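Local coordinates for uncharacterized protein (Pyrococcus furiosus, PDB 4XLZ), which probably removes an acetyl group from N,N'-diacetylchitobiose as a metal-dependent deacetylase of carbohydrate esterase family 14, at residues Pro144-His148 and Pro149-Arg153; Gly155-Ala158 and Ile159-Val162. All coordinates share one frame; numbering follows the deposited sequence.

Both contacts are local and lie in series along one run of the chain, neither nested nor crossing. Strand 135-139, inner in the parallel sheet between strands 33-38 and 186-190, leads into the loop that holds P144-H148. Contact 1 is the turn from this loop into helix 149-164, and brings in H151 of the cadmium site, whose other protein ligands are H40 and D43. Contact 2, with its centre about 14 Å from that of contact 1, continues the same helix over G155-V162, where it packs on strand 135-139 and helix 118-131. Two subunits meet here as well: R152 of one pairs with E160 of another.

Contact 1 of 2, residues Pro144-His148 and Pro149-Arg153; sequences PYESH and PDHRR. With CD (cadmium ion), chain G.
H148 ND1 accepts the backbone N-H of D150 at 3.1 Å, the donor tilted 17° from the ring plane. The ring reaches it because CG stands anti to the H148 backbone N (chi1 -160°), and CE1 then lies 3.2 Å from D150 OD1. H148 is thus the N-cap of helix 149-164, and its carbonyl O accepts from R152 N at 3.2 Å. Replacing H148 by an alanine would probably leave the D150 amide without its side-chain cap and the D150 carboxylate without the ring beside it. R152 folds back at chi3 (-65°) to put NH1 2.9 Å from E146 O, on a carbonyl lone pair, while the C of H148 lies over one guanidinium face. H151 NE2 binds the cadmium ion at 2.3 Å, and H40 and D43 complete the protein ligands. Across the ring from the metal, a water joins H151 ND1 to E146 OE1; metal and in-plane water together hold the ring's rotation. E146 OE2 accepts H148 N at 2.8 Å through its anti lone pair; H259 and I260 of a second subunit also grip this carboxylate. D150 OD1 accepts from T112 N and H40 NE2, so the residue flanking the H148 ring also positions a metal ligand.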
ATOM      1  N   PRO A 144       9.316 -18.706  18.332  1.00 13.43           N
ATOM      2  CA  PRO A 144      10.558 -18.656  17.555  1.00 13.24           C
ATOM      3  C   PRO A 144      10.481 -19.437  16.273  1.00 13.21           C
ATOM      4  O   PRO A 144       9.869 -20.562  16.223  1.00 13.73           O
ATOM      5  CB  PRO A 144      11.624 -19.258  18.548  1.00 14.64           C
ATOM      6  CG  PRO A 144      11.018 -18.899  19.963  1.00 16.05           C
ATOM      7  CD  PRO A 144       9.472 -19.027  19.756  1.00 14.11           C
ATOM      8  N   TYR A 145      11.087 -18.929  15.223  1.00 12.84           N
ATOM      9  CA  TYR A 145      11.176 -19.533  13.896  1.00 12.54           C
ATOM     10  C   TYR A 145       9.871 -19.696  13.165  1.00 13.54           C
ATOM     11  O   TYR A 145       9.817 -20.313  12.099  1.00 14.59           O
ATOM     12  CB  TYR A 145      11.914 -20.934  14.001  1.00 13.73           C
ATOM     13  CG  TYR A 145      13.358 -20.703  14.554  1.00 14.01           C
ATOM     14  CD1 TYR A 145      14.276 -20.044  13.743  1.00 15.49           C
ATOM     15  CD2 TYR A 145      13.675 -21.117  15.845  1.00 14.65           C
ATOM     16  CE1 TYR A 145      15.607 -19.784  14.285  1.00 15.52           C
ATOM     17  CE2 TYR A 145      14.959 -20.939  16.347  1.00 14.43           C
ATOM     18  CZ  TYR A 145      15.893 -20.211  15.566  1.00 15.42           C
ATOM     19  OH  TYR A 145      17.151 -19.940  16.083  1.00 16.94           O
ATOM     20  N   GLU A 146       8.805 -19.032  13.661  1.00 12.81           N
ATOM     21  CA  GLU A 146       7.542 -19.087  12.936  1.00 12.48           C
ATOM     22  C   GLU A 146       7.680 -18.379  11.610  1.00 12.60           C
ATOM     23  O   GLU A 146       7.880 -17.142  11.615  1.00 13.25           O
ATOM     24  CB  GLU A 146       6.404 -18.506  13.759  1.00 11.86           C
ATOM     25  CG  GLU A 146       5.081 -18.490  12.994  1.00 11.90           C
ATOM     26  CD  GLU A 146       4.702 -19.884  12.404  1.00 10.83           C
ATOM     27  OE1 GLU A 146       4.432 -20.732  13.306  1.00 13.21           O
ATOM     28  OE2 GLU A 146       4.696 -20.010  11.172  1.00 12.66           O
ATOM     29  N   SER A 147       7.558 -19.072  10.504  1.00 11.70           N
ATOM     30  CA  SER A 147       7.883 -18.546   9.189  1.00 12.32           C
ATOM     31  C   SER A 147       6.623 -18.210   8.344  1.00 11.46           C
ATOM     32  O   SER A 147       6.777 -17.789   7.179  1.00 12.33           O
ATOM     33  CB  SER A 147       8.704 -19.532   8.415  1.00 12.86           C
ATOM     34  OG  SER A 147       9.961 -19.639   9.193  1.00 16.26           O
ATOM     35  N   HIS A 148       5.407 -18.448   8.926  1.00 11.44           N
ATOM     36  CA  HIS A 148       4.205 -18.201   8.069  1.00 12.17           C
ATOM     37  C   HIS A 148       3.650 -16.790   8.480  1.00 11.27           C
ATOM     38  O   HIS A 148       3.208 -16.585   9.613  1.00 11.49           O
ATOM     39  CB  HIS A 148       3.126 -19.275   8.405  1.00 12.85           C
ATOM     40  CG  HIS A 148       2.134 -19.381   7.272  1.00 13.11           C
ATOM     41  ND1 HIS A 148       1.544 -18.269   6.673  1.00 13.68           N
ATOM     42  CD2 HIS A 148       1.718 -20.459   6.560  1.00 13.18           C
ATOM     43  CE1 HIS A 148       0.798 -18.659   5.650  1.00 14.06           C
ATOM     44  NE2 HIS A 148       0.899 -20.013   5.553  1.00 14.23           N
ATOM     45  N   PRO A 149       3.660 -15.905   7.497  1.00 11.82           N
ATOM     46  CA  PRO A 149       3.222 -14.483   7.842  1.00 10.93           C
ATOM     47  C   PRO A 149       1.745 -14.507   8.287  1.00 12.68           C
ATOM     48  O   PRO A 149       1.347 -13.704   9.130  1.00 12.44           O
ATOM     49  CB  PRO A 149       3.350 -13.729   6.513  1.00 11.04           C
ATOM     50  CG  PRO A 149       3.355 -14.788   5.415  1.00 14.09           C
ATOM     51  CD  PRO A 149       4.104 -16.011   6.083  1.00 12.34           C
ATOM     52  N   ASP A 150       0.900 -15.471   7.779  1.00 11.45           N
ATOM     53  CA  ASP A 150      -0.496 -15.440   8.243  1.00 10.22           C
ATOM     54  C   ASP A 150      -0.523 -15.752   9.742  1.00 12.28           C
ATOM     55  O   ASP A 150      -1.432 -15.324  10.454  1.00 13.33           O
ATOM     56  CB  ASP A 150      -1.357 -16.545   7.542  1.00 11.42           C
ATOM     57  CG  ASP A 150      -1.588 -16.312   6.069  1.00 13.59           C
ATOM     58  OD1 ASP A 150      -2.029 -17.252   5.360  1.00 12.70           O
ATOM     59  OD2 ASP A 150      -1.347 -15.188   5.499  1.00 12.57           O
ATOM     60  N   HIS A 151       0.354 -16.651  10.240  1.00 11.49           N
ATOM     61  CA  HIS A 151       0.316 -16.938  11.677  1.00 10.62           C
ATOM     62  C   HIS A 151       0.814 -15.750  12.512  1.00 12.20           C
ATOM     63  O   HIS A 151       0.159 -15.407  13.504  1.00 12.83           O
ATOM     64  CB  HIS A 151       1.242 -18.179  11.917  1.00 12.35           C
ATOM     65  CG  HIS A 151       0.497 -19.466  11.677  1.00 11.75           C
ATOM     66  ND1 HIS A 151       0.459 -20.443  12.643  1.00 13.23           N
ATOM     67  CD2 HIS A 151      -0.325 -19.828  10.657  1.00 12.58           C
ATOM     68  CE1 HIS A 151      -0.342 -21.445  12.167  1.00 12.20           C
ATOM     69  NE2 HIS A 151      -0.752 -21.127  10.950  1.00 11.35           N
ATOM     70  N   ARG A 152       1.955 -15.136  12.117  1.00 12.67           N
ATOM     71  CA  ARG A 152       2.469 -14.018  12.919  1.00 12.85           C
ATOM     72  C   ARG A 152       1.409 -12.856  12.897  1.00 12.54           C
ATOM     73  O   ARG A 152       1.110 -12.306  13.965  1.00 12.30           O
ATOM     74  CB  ARG A 152       3.738 -13.477  12.268  1.00 12.86           C
ATOM     75  CG  ARG A 152       4.908 -14.480  12.315  1.00 13.78           C
ATOM     76  CD  ARG A 152       6.185 -13.796  11.805  1.00 14.21           C
ATOM     77  NE  ARG A 152       6.130 -13.416  10.390  1.00 13.73           N
ATOM     78  CZ  ARG A 152       6.774 -13.953   9.404  1.00 14.46           C
ATOM     79  NH1 ARG A 152       7.503 -15.092   9.583  1.00 14.98           N
ATOM     80  NH2 ARG A 152       6.662 -13.462   8.189  1.00 14.29           N
ATOM     81  N   ARG A 153       0.885 -12.604  11.719  1.00 11.35           N
ATOM     82  CA  ARG A 153      -0.091 -11.498  11.639  1.00 11.85           C
ATOM     83  C   ARG A 153      -1.376 -11.792  12.438  1.00 11.42           C
ATOM     84  O   ARG A 153      -1.918 -10.850  13.079  1.00 11.97           O
ATOM     85  CB  ARG A 153      -0.410 -11.169  10.205  1.00 10.85           C
ATOM     86  CG  ARG A 153       0.843 -10.556   9.473  1.00 11.17           C
ATOM     87  CD  ARG A 153       0.626 -10.436   7.991  1.00 10.59           C
ATOM     88  NE  ARG A 153       1.788  -9.748   7.456  1.00 12.45           N
ATOM     89  CZ  ARG A 153       1.753  -9.105   6.319  1.00 12.56           C
ATOM     90  NH1 ARG A 153       0.674  -9.146   5.457  1.00 11.99           N
ATOM     91  NH2 ARG A 153       2.890  -8.357   5.979  1.00 13.20           N
TER
HETATM   92 CD    CD G 301      -2.114 -22.652   9.914  1.00 14.67          CD
HETATM   93  O   HOH W   1       2.227 -19.987  14.740  1.00 13.96           O
HETATM   94  O   HOH W   2       8.837 -16.039   7.225  1.00 14.96           O
HETATM   95  O   HOH W   3      -0.258 -23.434   8.296  1.00 23.54           O

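Contact 2 of 2, residues Gly155-Ala158 and Ile159-Val162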
ATOM      1  N   GLY A 155      -1.607 -13.455  15.202  1.00 12.02           N
ATOM      2  CA  GLY A 155      -1.333 -13.213  16.614  1.00 13.20           C
ATOM      3  C   GLY A 155      -1.308 -11.707  16.985  1.00 12.68           C
ATOM      4  O   GLY A 155      -1.933 -11.313  17.948  1.00 13.20           O
ATOM      5  N   PHE A 156      -0.534 -10.987  16.179  1.00 12.65           N
ATOM      6  CA  PHE A 156      -0.427  -9.543  16.521  1.00 11.81           C
ATOM      7  C   PHE A 156      -1.748  -8.854  16.338  1.00 12.64           C
ATOM      8  O   PHE A 156      -2.122  -8.060  17.194  1.00 12.46           O
ATOM      9  CB  PHE A 156       0.615  -8.893  15.538  1.00 12.02           C
ATOM     10  CG  PHE A 156       2.076  -9.207  15.859  1.00 11.19           C
ATOM     11  CD1 PHE A 156       2.568  -8.957  17.145  1.00 13.75           C
ATOM     12  CD2 PHE A 156       2.844  -9.793  14.834  1.00 14.11           C
ATOM     13  CE1 PHE A 156       3.959  -9.240  17.400  1.00 14.15           C
ATOM     14  CE2 PHE A 156       4.234 -10.106  15.115  1.00 15.11           C
ATOM     15  CZ  PHE A 156       4.752  -9.822  16.410  1.00 14.42           C
ATOM     16  N   LEU A 157      -2.436  -9.123  15.238  1.00 11.88           N
ATOM     17  CA  LEU A 157      -3.751  -8.439  15.016  1.00 10.56           C
ATOM     18  C   LEU A 157      -4.757  -8.813  16.103  1.00 12.79           C
ATOM     19  O   LEU A 157      -5.579  -7.969  16.499  1.00 13.01           O
ATOM     20  CB  LEU A 157      -4.303  -8.789  13.679  1.00 12.33           C
ATOM     21  CG  LEU A 157      -3.481  -8.262  12.446  1.00 11.63           C
ATOM     22  CD1 LEU A 157      -3.980  -9.020  11.142  1.00 13.58           C
ATOM     23  CD2 LEU A 157      -3.722  -6.725  12.274  1.00 12.79           C
ATOM     24  N   ALA A 158      -4.707 -10.059  16.603  1.00 11.86           N
ATOM     25  CA  ALA A 158      -5.675 -10.409  17.657  1.00 12.20           C
ATOM     26  C   ALA A 158      -5.421  -9.678  18.943  1.00 12.54           C
ATOM     27  O   ALA A 158      -6.334  -9.093  19.530  1.00 13.11           O
ATOM     28  CB  ALA A 158      -5.525 -11.958  17.930  1.00 13.19           C
ATOM     29  N   ILE A 159      -4.125  -9.542  19.341  1.00 12.03           N
ATOM     30  CA  ILE A 159      -3.762  -8.863  20.583  1.00 12.30           C
ATOM     31  C   ILE A 159      -4.187  -7.394  20.430  1.00 14.04           C
ATOM     32  O   ILE A 159      -4.780  -6.797  21.317  1.00 14.95           O
ATOM     33  CB  ILE A 159      -2.259  -8.974  20.835  1.00 11.68           C
ATOM     34  CG1 ILE A 159      -1.976 -10.441  21.148  1.00 14.18           C
ATOM     35  CG2 ILE A 159      -1.860  -8.081  22.043  1.00 14.33           C
ATOM     36  CD1 ILE A 159      -0.425 -10.752  21.111  1.00 15.14           C
ATOM     37  N   GLU A 160      -3.795  -6.788  19.300  1.00 11.98           N
ATOM     38  CA  GLU A 160      -4.113  -5.344  19.041  1.00 11.73           C
ATOM     39  C   GLU A 160      -5.584  -5.145  19.075  1.00 13.28           C
ATOM     40  O   GLU A 160      -6.094  -4.108  19.634  1.00 13.58           O
ATOM     41  CB  GLU A 160      -3.548  -4.970  17.686  1.00 12.13           C
ATOM     42  CG  GLU A 160      -2.024  -5.008  17.735  1.00 13.16           C
ATOM     43  CD  GLU A 160      -1.399  -5.198  16.296  1.00 12.90           C
ATOM     44  OE1 GLU A 160      -2.097  -5.115  15.277  1.00 13.14           O
ATOM     45  OE2 GLU A 160      -0.171  -5.509  16.251  1.00 12.81           O
ATOM     46  N   SER A 161      -6.329  -6.011  18.403  1.00 12.51           N
ATOM     47  CA  SER A 161      -7.793  -5.798  18.260  1.00 12.10           C
ATOM     48  C   SER A 161      -8.465  -5.968  19.625  1.00 12.82           C
ATOM     49  O   SER A 161      -9.473  -5.269  19.868  1.00 13.41           O
ATOM     50  CB  SER A 161      -8.370  -6.793  17.295  1.00 12.35           C
ATOM     51  OG  SER A 161      -7.778  -6.552  15.983  1.00 13.78           O
ATOM     52  N   VAL A 162      -8.007  -6.896  20.457  1.00 12.95           N
ATOM     53  CA  VAL A 162      -8.590  -6.962  21.843  1.00 14.30           C
ATOM     54  C   VAL A 162      -8.404  -5.598  22.553  1.00 13.91           C
ATOM     55  O   VAL A 162      -9.368  -5.106  23.168  1.00 16.04           O
ATOM     56  CB  VAL A 162      -7.911  -8.145  22.586  1.00 14.63           C
ATOM     57  CG1 VAL A 162      -8.307  -8.048  24.073  1.00 14.19           C
ATOM     58  CG2 VAL A 162      -8.457  -9.478  21.966  1.00 15.29           C
TER
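Two consecutive turns of helix 149-164 meet where S161 hydrogen-bonds back to the carbonyl of L157 four residues earlier. S161 OG donates to L157 O at 2.7 Å and S161 N reaches the same oxygen at 2.8 Å, the two coming from opposite faces of the carbonyl plane. The hydroxyl is put there by its first torsion (chi1 -64°), which sets OG beside its own backbone N; a buried serine so spends its proton inside the helix. E160 N donates to F156 O at 3.0 Å, nearly straight at 171°, and the E160 side chain runs back over that carbonyl, extended beyond CG. Its OE2 comes 3.5 Å from F156 CB, and OE1 lies 3.8 Å from L157 CD2. The carboxylate's polar partners lie outside the two segments: Y116 OH hydrogen-bonds OE2, R121 salt-bridges OE1, and R152 of a third subunit salt-bridges OE2 and makes a cation-pi contact with F156. On another side, I159 CG1 lies against G155 O at 3.3 Å, while A158 and V162 face strand 135-139 through A138 and V136. This is the i to i+4 hydrogen-bonding pattern of an alpha-helix, with a serine hydroxyl bonded back to the carbonyl four residues earlier, here laid against the parallel sheet of an alpha/beta fold.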